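Local coordinates for protein excinuclease ABC, subunit A. (Deinococcus radiodurans, PDB 2VF7) that binds and probably hydrolyses ATP, coordinates zinc and binds DNA, probably recognising damaged DNA in nucleotide excision repair, at residues A[64-67]-A[73-76]; A[97-100]-A[104-107]; A[392-397]-A[425-430]. The protein carries 1 engineered substitution. One frame throughout, in Å; residues are numbered along the deposited sequence. Where two conformers were deposited one is given.

How the interactions relate
From the N terminus, interaction 1 comes first, closing a short turn where the end of helix 49-69 folds back on the loop leading to helix 77-80. Interaction 2 then folds the loop after strand 94-96 onto itself, before helix 110-113. Interaction 3 spans more of the chain, joining the ends of helices 382-393 and 417-428 across the segment that carries strand 402-406. The three follow one another in series, neither nested nor crossed. Interactions 2 and 3 touch, with L97 CD2 packed 3.8 Å from Q393 CG, whereas interaction 1 stays about 12 Å or more from both at the nearest atoms. All three reach the second subunit.

Interaction 1: residues A[64-67]-A[73-76]; sequences RYLE and ARRL
E67 and R75 meet through their charged ends. OE1 of E67 lies 3.7 Å from NE of R75, a long salt bridge. The oxygen comes in at the edge of the guanidinium, close to its plane, but the carboxylate itself is turned, its plane 76° from that of the guanidinium, and the two side chains cross at about a right angle. The aliphatic part of R75 crosses the carboxylate, its CG 4.0 Å from CD of E67.

The second arginine, R74, works differently. Its chain lies over the start of the L66 side chain, CD packing 3.5 Å from CB of L66, while its CB sits 3.8 Å from the L66 carbonyl oxygen. Bends at chi2 and chi3 bring its guanidinium alongside E67, where NH1 of R74 is 4.5 Å from OE2 of E67. That oxygen is well out of the guanidinium plane, which leaves only attraction between opposite charges. E67 thus faces two arginines of the loop, and R63 adds a weak, long ion pair at OE2; this positive surround would be expected to favour the charged carboxylate.

What places E67 is its first torsion: CG stands anti to the carbonyl carbon (chi1 -70°), and the chain then runs out extended toward R75. One turn earlier, R64 is fixed by E60 and the carbonyl of I88, and Y65 meets Y65 of the second subunit; R75 packs on S112 of that subunit. The arrangement belongs to the C-terminal end of the helix that leaves the ADP-binding P-loop, the Walker A helix of an ABC ATPase, at the turn where the chain doubles back after it.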
loop_
_atom_site.group_PDB
_atom_site.type_symbol
_atom_site.label_atom_id
_atom_site.label_comp_id
_atom_site.label_asym_id
_atom_site.label_seq_id
_atom_site.Cartn_x
_atom_site.Cartn_y
_atom_site.Cartn_z
ATOM N N ARG A 64 -3.148 6.871 -11.808
ATOM C CA ARG A 64 -4.595 7.115 -11.833
ATOM C C ARG A 64 -5.367 6.073 -11.039
ATOM O O ARG A 64 -6.225 6.411 -10.219
ATOM C CB ARG A 64 -5.116 7.107 -13.271
ATOM C CG ARG A 64 -4.689 8.294 -14.085
ATOM C CD ARG A 64 -5.274 8.225 -15.473
ATOM N NE ARG A 64 -4.972 9.438 -16.215
ATOM C CZ ARG A 64 -5.203 9.583 -17.513
ATOM N NH1 ARG A 64 -5.754 8.586 -18.204
ATOM N NH2 ARG A 64 -4.890 10.724 -18.119
ATOM N N TYR A 65 -5.053 4.807 -11.303
ATOM C CA TYR A 65 -5.699 3.698 -10.622
ATOM C C TYR A 65 -5.513 3.782 -9.112
ATOM O O TYR A 65 -6.505 3.781 -8.365
ATOM C CB TYR A 65 -5.248 2.338 -11.196
ATOM C CG TYR A 65 -6.062 1.171 -10.673
ATOM C CD1 TYR A 65 -7.354 0.913 -11.150
ATOM C CD2 TYR A 65 -5.556 0.345 -9.667
ATOM C CE1 TYR A 65 -8.107 -0.149 -10.647
ATOM C CE2 TYR A 65 -6.306 -0.711 -9.154
ATOM C CZ TYR A 65 -7.570 -0.952 -9.652
ATOM O OH TYR A 65 -8.278 -2.014 -9.139
ATOM N N LEU A 66 -4.262 3.892 -8.661
ATOM C CA LEU A 66 -3.965 3.864 -7.220
ATOM C C LEU A 66 -4.522 5.049 -6.443
ATOM O O LEU A 66 -4.795 4.931 -5.260
ATOM C CB LEU A 66 -2.465 3.706 -6.959
ATOM C CG LEU A 66 -1.811 2.393 -7.394
ATOM C CD1 LEU A 66 -0.307 2.602 -7.603
ATOM C CD2 LEU A 66 -2.076 1.254 -6.406
ATOM N N GLU A 67 -4.684 6.186 -7.108
ATOM C CA GLU A 67 -5.297 7.363 -6.494
ATOM C C GLU A 67 -6.821 7.243 -6.401
ATOM O O GLU A 67 -7.474 7.957 -5.645
ATOM C CB GLU A 67 -4.953 8.605 -7.293
ATOM C CG GLU A 67 -3.504 9.044 -7.226
ATOM C CD GLU A 67 -3.320 10.450 -7.771
ATOM O OE1 GLU A 67 -4.343 11.153 -7.987
ATOM O OE2 GLU A 67 -2.159 10.857 -7.983
ATOM N N ALA A 73 -4.687 9.035 0.391
ATOM C CA ALA A 73 -3.725 8.154 1.049
ATOM C C ALA A 73 -2.710 7.565 0.063
ATOM O O ALA A 73 -2.046 6.573 0.357
ATOM C CB ALA A 73 -4.460 7.043 1.790
ATOM N N ARG A 74 -2.591 8.196 -1.104
ATOM C CA ARG A 74 -1.689 7.758 -2.170
ATOM C C ARG A 74 -1.371 8.963 -3.055
ATOM O O ARG A 74 -0.454 8.926 -3.876
ATOM C CB ARG A 74 -2.332 6.631 -2.991
ATOM C CG ARG A 74 -1.398 5.475 -3.358
ATOM C CD ARG A 74 -0.722 5.698 -4.708
ATOM N NE ARG A 74 0.479 6.525 -4.617
ATOM C CZ ARG A 74 0.983 7.247 -5.616
ATOM N NH1 ARG A 74 0.382 7.278 -6.799
ATOM N NH2 ARG A 74 2.090 7.951 -5.427
ATOM N N ARG A 75 -2.123 10.045 -2.865
ATOM C CA ARG A 75 -1.842 11.297 -3.557
ATOM C C ARG A 75 -0.573 11.952 -2.998
ATOM O O ARG A 75 -0.347 13.156 -3.160
ATOM C CB ARG A 75 -3.048 12.241 -3.497
ATOM C CG ARG A 75 -4.307 11.652 -4.107
ATOM C CD ARG A 75 -5.282 12.727 -4.524
ATOM N NE ARG A 75 -6.479 12.143 -5.123
ATOM C CZ ARG A 75 -7.715 12.277 -4.647
ATOM N NH1 ARG A 75 -7.954 12.999 -3.557
ATOM N NH2 ARG A 75 -8.724 11.694 -5.277
ATOM N N LEU A 76 0.240 11.132 -2.332
ATOM C CA LEU A 76 1.632 11.438 -2.012
ATOM C C LEU A 76 2.484 11.451 -3.290
ATOM O O LEU A 76 3.631 11.901 -3.269
ATOM C CB LEU A 76 2.183 10.396 -1.024
ATOM C CG LEU A 76 2.076 8.886 -1.321
ATOM C CD1 LEU A 76 3.036 8.425 -2.419
ATOM C CD2 LEU A 76 2.289 8.063 -0.053
#

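Interaction 2: residues A[97-100]-A[104-107]; sequences LQQA and PTAR
P104 offers its carbonyl to the amide end of Q99, and this is the heart of the contact. As modelled, Q99 OE1 is 2.9 Å from P104 O, an unlikely pairing of two oxygens; the amide is probably the wrong way round, and with the group reversed its nitrogen may donate to that carbonyl. The proline ring plays little part, since its CB points away from the 97-100 segment and the backbone oxygen is what reaches back.

T105 follows, meeting the same amide mainly through its backbone. The Q99 atom modelled as OE1 lies 3.6 Å from T105 CA and 4.1 Å from T105 OG1, whichever element it really is. The threonine hydroxyl is beside its own backbone N (chi1 -60°), and its side chain gives the glutamine just a marginal touch.

At A106 the contact thins to the amide end of Q99 facing the backbone, with Y72 of the second subunit packed on the alanine and close to the glutamine too. A106 also gives its carbonyl to T377 in a weak hydrogen bond. R107, the last residue, turns toward S376 and P378.

One long side chain therefore spans the gap: Q99 is extended beyond CG (chi2 179°), bridging backbones whose nearest CA atoms, those of Q99 and T105, are 7.6 Å apart. Between the two segments in sequence comes R101, an ADP-binding residue, its side chain about 8 Å from that of Q99. The loop leaves edge strand 94-96, where the Q-loop of an ABC ATPase would be expected. Chemically, the contact is a small polar one, side-chain amide against main chain, so its strength hinges on the amide's true orientation and whether it brings an N-H to the P104 carbonyl.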
loop_
_atom_site.group_PDB
_atom_site.type_symbol
_atom_site.label_atom_id
_atom_site.label_comp_id
_atom_site.label_asym_id
_atom_site.label_seq_id
_atom_site.Cartn_x
_atom_site.Cartn_y
_atom_site.Cartn_z
ATOM N N LEU A 97 5.287 -6.237 -16.662
ATOM C CA LEU A 97 5.890 -7.561 -16.458
ATOM C C LEU A 97 7.403 -7.544 -16.180
ATOM O O LEU A 97 8.026 -8.597 -16.047
ATOM C CB LEU A 97 5.519 -8.519 -17.597
ATOM C CG LEU A 97 3.997 -8.775 -17.664
ATOM C CD1 LEU A 97 3.657 -9.697 -18.802
ATOM C CD2 LEU A 97 3.444 -9.314 -16.331
ATOM N N GLN A 98 7.970 -6.335 -16.074
ATOM C CA GLN A 98 9.337 -6.123 -15.592
ATOM C C GLN A 98 9.355 -5.107 -14.471
ATOM O O GLN A 98 8.548 -4.177 -14.447
ATOM C CB GLN A 98 10.256 -5.669 -16.728
ATOM C CG GLN A 98 11.725 -5.492 -16.317
ATOM C CD GLN A 98 12.678 -6.181 -17.258
ATOM O OE1 GLN A 98 13.354 -5.526 -18.039
ATOM N NE2 GLN A 98 12.727 -7.519 -17.203
ATOM N N GLN A 99 10.290 -5.283 -13.545
ATOM C CA GLN A 99 10.482 -4.350 -12.448
ATOM C C GLN A 99 11.227 -3.084 -12.901
ATOM O O GLN A 99 11.975 -3.100 -13.886
ATOM C CB GLN A 99 11.268 -5.050 -11.342
ATOM C CG GLN A 99 10.814 -4.757 -9.927
ATOM C CD GLN A 99 11.645 -5.535 -8.916
ATOM O OE1 GLN A 99 12.805 -5.193 -8.654
ATOM N NE2 GLN A 99 11.060 -6.604 -8.352
ATOM N N ALA A 100 11.024 -1.999 -12.158
ATOM C CA ALA A 100 11.601 -0.686 -12.481
ATOM C C ALA A 100 13.139 -0.653 -12.529
ATOM O O ALA A 100 13.808 -1.098 -11.600
ATOM C CB ALA A 100 11.086 0.369 -11.504
ATOM N N PRO A 104 16.010 -3.353 -6.459
ATOM C CA PRO A 104 16.464 -4.720 -6.191
ATOM C C PRO A 104 15.336 -5.721 -6.439
ATOM O O PRO A 104 14.186 -5.442 -6.070
ATOM C CB PRO A 104 16.822 -4.685 -4.702
ATOM C CG PRO A 104 15.983 -3.591 -4.130
ATOM C CD PRO A 104 15.806 -2.575 -5.222
ATOM N N THR A 105 15.643 -6.854 -7.081
ATOM C CA THR A 105 14.657 -7.936 -7.197
ATOM C C THR A 105 14.476 -8.551 -5.803
ATOM O O THR A 105 15.451 -8.745 -5.070
ATOM C CB THR A 105 15.042 -9.026 -8.248
ATOM O OG1 THR A 105 15.176 -8.434 -9.548
ATOM C CG2 THR A 105 13.965 -10.115 -8.342
ATOM N N ALA A 106 13.217 -8.791 -5.426
ATOM C CA ALA A 106 12.900 -9.459 -4.171
ATOM C C ALA A 106 13.174 -10.952 -4.313
ATOM O O ALA A 106 13.227 -11.483 -5.436
ATOM C CB ALA A 106 11.461 -9.208 -3.794
ATOM N N ARG A 107 13.365 -11.619 -3.179
ATOM C CA ARG A 107 13.647 -13.048 -3.150
ATOM C C ARG A 107 12.385 -13.901 -3.247
ATOM O O ARG A 107 11.463 -13.756 -2.448
ATOM C CB ARG A 107 14.430 -13.412 -1.888
ATOM C CG ARG A 107 15.926 -13.165 -1.992
ATOM C CD ARG A 107 16.591 -14.212 -2.878
ATOM N NE ARG A 107 16.721 -15.515 -2.222
ATOM C CZ ARG A 107 17.867 -16.021 -1.768
ATOM N NH1 ARG A 107 18.999 -15.339 -1.894
ATOM N NH2 ARG A 107 17.887 -17.216 -1.189
#

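Interaction 3: residues A[392-397]-A[425-430]; sequences TQLYSN and ENLKRG
L394 reaches across to N426 and L427 mainly with one methyl, CD2. This carbon of L394 lies 3.5 Å from the backbone N of L427 and 3.7 Å from N426 CB, so it rests against the helix surface where these two side chains branch off. Neither leucine has a relaxed first torsion: chi1 is -92° in L394 and -110° in L427, each away from a staggered value. The two side chains pass obliquely, and CD2 of L394 meets CD2 of L427 at 3.7 Å. N426 crosses L394 at about a right angle and presents its CB.

These residues sit at the ends of helices 382-393 and 417-428 of the first ATPase. In the ABC fold the former is the helix after the signature sequence; the latter connects the parallel neighbours 402-406, the Walker B strand, and 433-437, where L434 touches L427. V362 of helix 345-365 also touches L394.

Q393 lends its backbone and its CB: L427 CD2 is 4.0 Å from Q393 O and 4.1 Å from Q393 CB. A sharp bend at chi2 (-31°) takes the amide away from L427. There OE1 accepts from the hydroxyl of Y403 and NE2 donates to the carbonyl of R389, while S68 of the second subunit makes a weak hydrogen bond to OE1.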
loop_
_atom_site.group_PDB
_atom_site.type_symbol
_atom_site.label_atom_id
_atom_site.label_comp_id
_atom_site.label_asym_id
_atom_site.label_seq_id
_atom_site.Cartn_x
_atom_site.Cartn_y
_atom_site.Cartn_z
ATOM N N THR A 392 2.505 -16.896 -16.164
ATOM C CA THR A 392 1.603 -16.817 -14.997
ATOM C C THR A 392 0.340 -16.004 -15.290
ATOM O O THR A 392 -0.737 -16.279 -14.747
ATOM C CB THR A 392 2.342 -16.234 -13.770
ATOM O OG1 THR A 392 3.500 -17.035 -13.503
ATOM C CG2 THR A 392 1.459 -16.239 -12.552
ATOM N N GLN A 393 0.495 -15.004 -16.151
ATOM C CA GLN A 393 -0.598 -14.143 -16.571
ATOM C C GLN A 393 -1.573 -14.918 -17.457
ATOM O O GLN A 393 -2.766 -14.611 -17.496
ATOM C CB GLN A 393 -0.065 -12.942 -17.366
ATOM C CG GLN A 393 0.734 -11.911 -16.586
ATOM C CD GLN A 393 0.321 -11.738 -15.122
ATOM O OE1 GLN A 393 -0.710 -11.129 -14.795
ATOM N NE2 GLN A 393 1.155 -12.259 -14.229
ATOM N N LEU A 394 -1.043 -15.904 -18.180
ATOM C CA LEU A 394 -1.821 -16.650 -19.163
ATOM C C LEU A 394 -2.829 -17.591 -18.516
ATOM O O LEU A 394 -3.703 -18.142 -19.203
ATOM C CB LEU A 394 -0.914 -17.387 -20.150
ATOM C CG LEU A 394 -0.548 -16.633 -21.436
ATOM C CD1 LEU A 394 0.365 -17.471 -22.299
ATOM C CD2 LEU A 394 -1.807 -16.274 -22.227
ATOM N N TYR A 395 -2.719 -17.752 -17.193
ATOM C CA TYR A 395 -3.711 -18.482 -16.412
ATOM C C TYR A 395 -4.186 -17.729 -15.176
ATOM O O TYR A 395 -4.619 -18.334 -14.198
ATOM C CB TYR A 395 -3.232 -19.898 -16.067
ATOM C CG TYR A 395 -1.904 -20.043 -15.338
ATOM C CD1 TYR A 395 -1.805 -19.823 -13.959
ATOM C CD2 TYR A 395 -0.761 -20.481 -16.017
ATOM C CE1 TYR A 395 -0.594 -19.996 -13.285
ATOM C CE2 TYR A 395 0.453 -20.657 -15.352
ATOM C CZ TYR A 395 0.527 -20.416 -13.989
ATOM O OH TYR A 395 1.719 -20.593 -13.332
ATOM N N SER A 396 -4.132 -16.404 -15.236
ATOM C CA SER A 396 -4.407 -15.594 -14.063
ATOM C C SER A 396 -5.847 -15.132 -14.059
ATOM O O SER A 396 -6.375 -14.777 -13.002
ATOM C CB SER A 396 -3.485 -14.381 -14.018
ATOM O OG SER A 396 -4.123 -13.247 -14.575
ATOM N N ASN A 397 -6.455 -15.123 -15.250
ATOM C CA ASN A 397 -7.859 -14.726 -15.454
ATOM C C ASN A 397 -8.100 -13.204 -15.496
ATOM O O ASN A 397 -9.264 -12.766 -15.563
ATOM C CB ASN A 397 -8.789 -15.401 -14.427
ATOM C CG ASN A 397 -9.538 -16.609 -14.989
ATOM O OD1 ASN A 397 -10.564 -17.026 -14.434
ATOM N ND2 ASN A 397 -9.045 -17.168 -16.094
ATOM N N GLU A 425 -0.167 -13.605 -28.336
ATOM C CA GLU A 425 -1.474 -13.619 -29.000
ATOM C C GLU A 425 -2.535 -14.192 -28.082
ATOM O O GLU A 425 -3.652 -13.673 -28.035
ATOM C CB GLU A 425 -1.427 -14.378 -30.326
ATOM C CG GLU A 425 -2.809 -14.772 -30.934
ATOM C CD GLU A 425 -3.513 -13.642 -31.702
ATOM O OE1 GLU A 425 -2.965 -12.518 -31.795
ATOM O OE2 GLU A 425 -4.630 -13.879 -32.220
ATOM N N ASN A 426 -2.186 -15.235 -27.326
ATOM C CA ASN A 426 -3.132 -15.818 -26.367
ATOM C C ASN A 426 -3.482 -14.841 -25.264
ATOM O O ASN A 426 -4.632 -14.774 -24.838
ATOM C CB ASN A 426 -2.600 -17.106 -25.743
ATOM C CG ASN A 426 -2.692 -18.303 -26.677
ATOM O OD1 ASN A 426 -3.627 -18.442 -27.479
ATOM N ND2 ASN A 426 -1.720 -19.191 -26.558
ATOM N N LEU A 427 -2.484 -14.088 -24.812
ATOM C CA LEU A 427 -2.674 -13.027 -23.831
ATOM C C LEU A 427 -3.576 -11.936 -24.368
ATOM O O LEU A 427 -4.453 -11.459 -23.665
ATOM C CB LEU A 427 -1.328 -12.412 -23.421
ATOM C CG LEU A 427 -0.792 -12.671 -22.011
ATOM C CD1 LEU A 427 0.187 -11.566 -21.623
ATOM C CD2 LEU A 427 -1.945 -12.748 -20.987
ATOM N N LYS A 428 -3.337 -11.536 -25.613
ATOM C CA LYS A 428 -4.185 -10.576 -26.302
ATOM C C LYS A 428 -5.615 -11.083 -26.316
ATOM O O LYS A 428 -6.512 -10.398 -25.836
ATOM C CB LYS A 428 -3.693 -10.370 -27.733
ATOM C CG LYS A 428 -4.317 -9.220 -28.469
ATOM C CD LYS A 428 -3.801 -9.167 -29.878
ATOM C CE LYS A 428 -4.779 -9.765 -30.842
ATOM N NZ LYS A 428 -4.339 -9.587 -32.251
ATOM N N ARG A 429 -5.799 -12.297 -26.834
ATOM C CA ARG A 429 -7.112 -12.905 -27.027
ATOM C C ARG A 429 -7.903 -13.155 -25.741
ATOM O O ARG A 429 -9.051 -13.558 -25.801
ATOM C CB ARG A 429 -6.983 -14.209 -27.816
ATOM C CG ARG A 429 -6.498 -14.030 -29.247
ATOM C CD ARG A 429 -7.154 -15.042 -30.203
ATOM N NE ARG A 429 -7.300 -16.370 -29.598
ATOM C CZ ARG A 429 -6.324 -17.278 -29.518
ATOM N NH1 ARG A 429 -5.117 -17.019 -30.013
ATOM N NH2 ARG A 429 -6.557 -18.454 -28.939
ATOM N N GLY A 430 -7.282 -12.924 -24.589
ATOM C CA GLY A 430 -7.973 -12.992 -23.298
ATOM C C GLY A 430 -8.702 -11.711 -22.896
ATOM O O GLY A 430 -9.327 -11.659 -21.836
#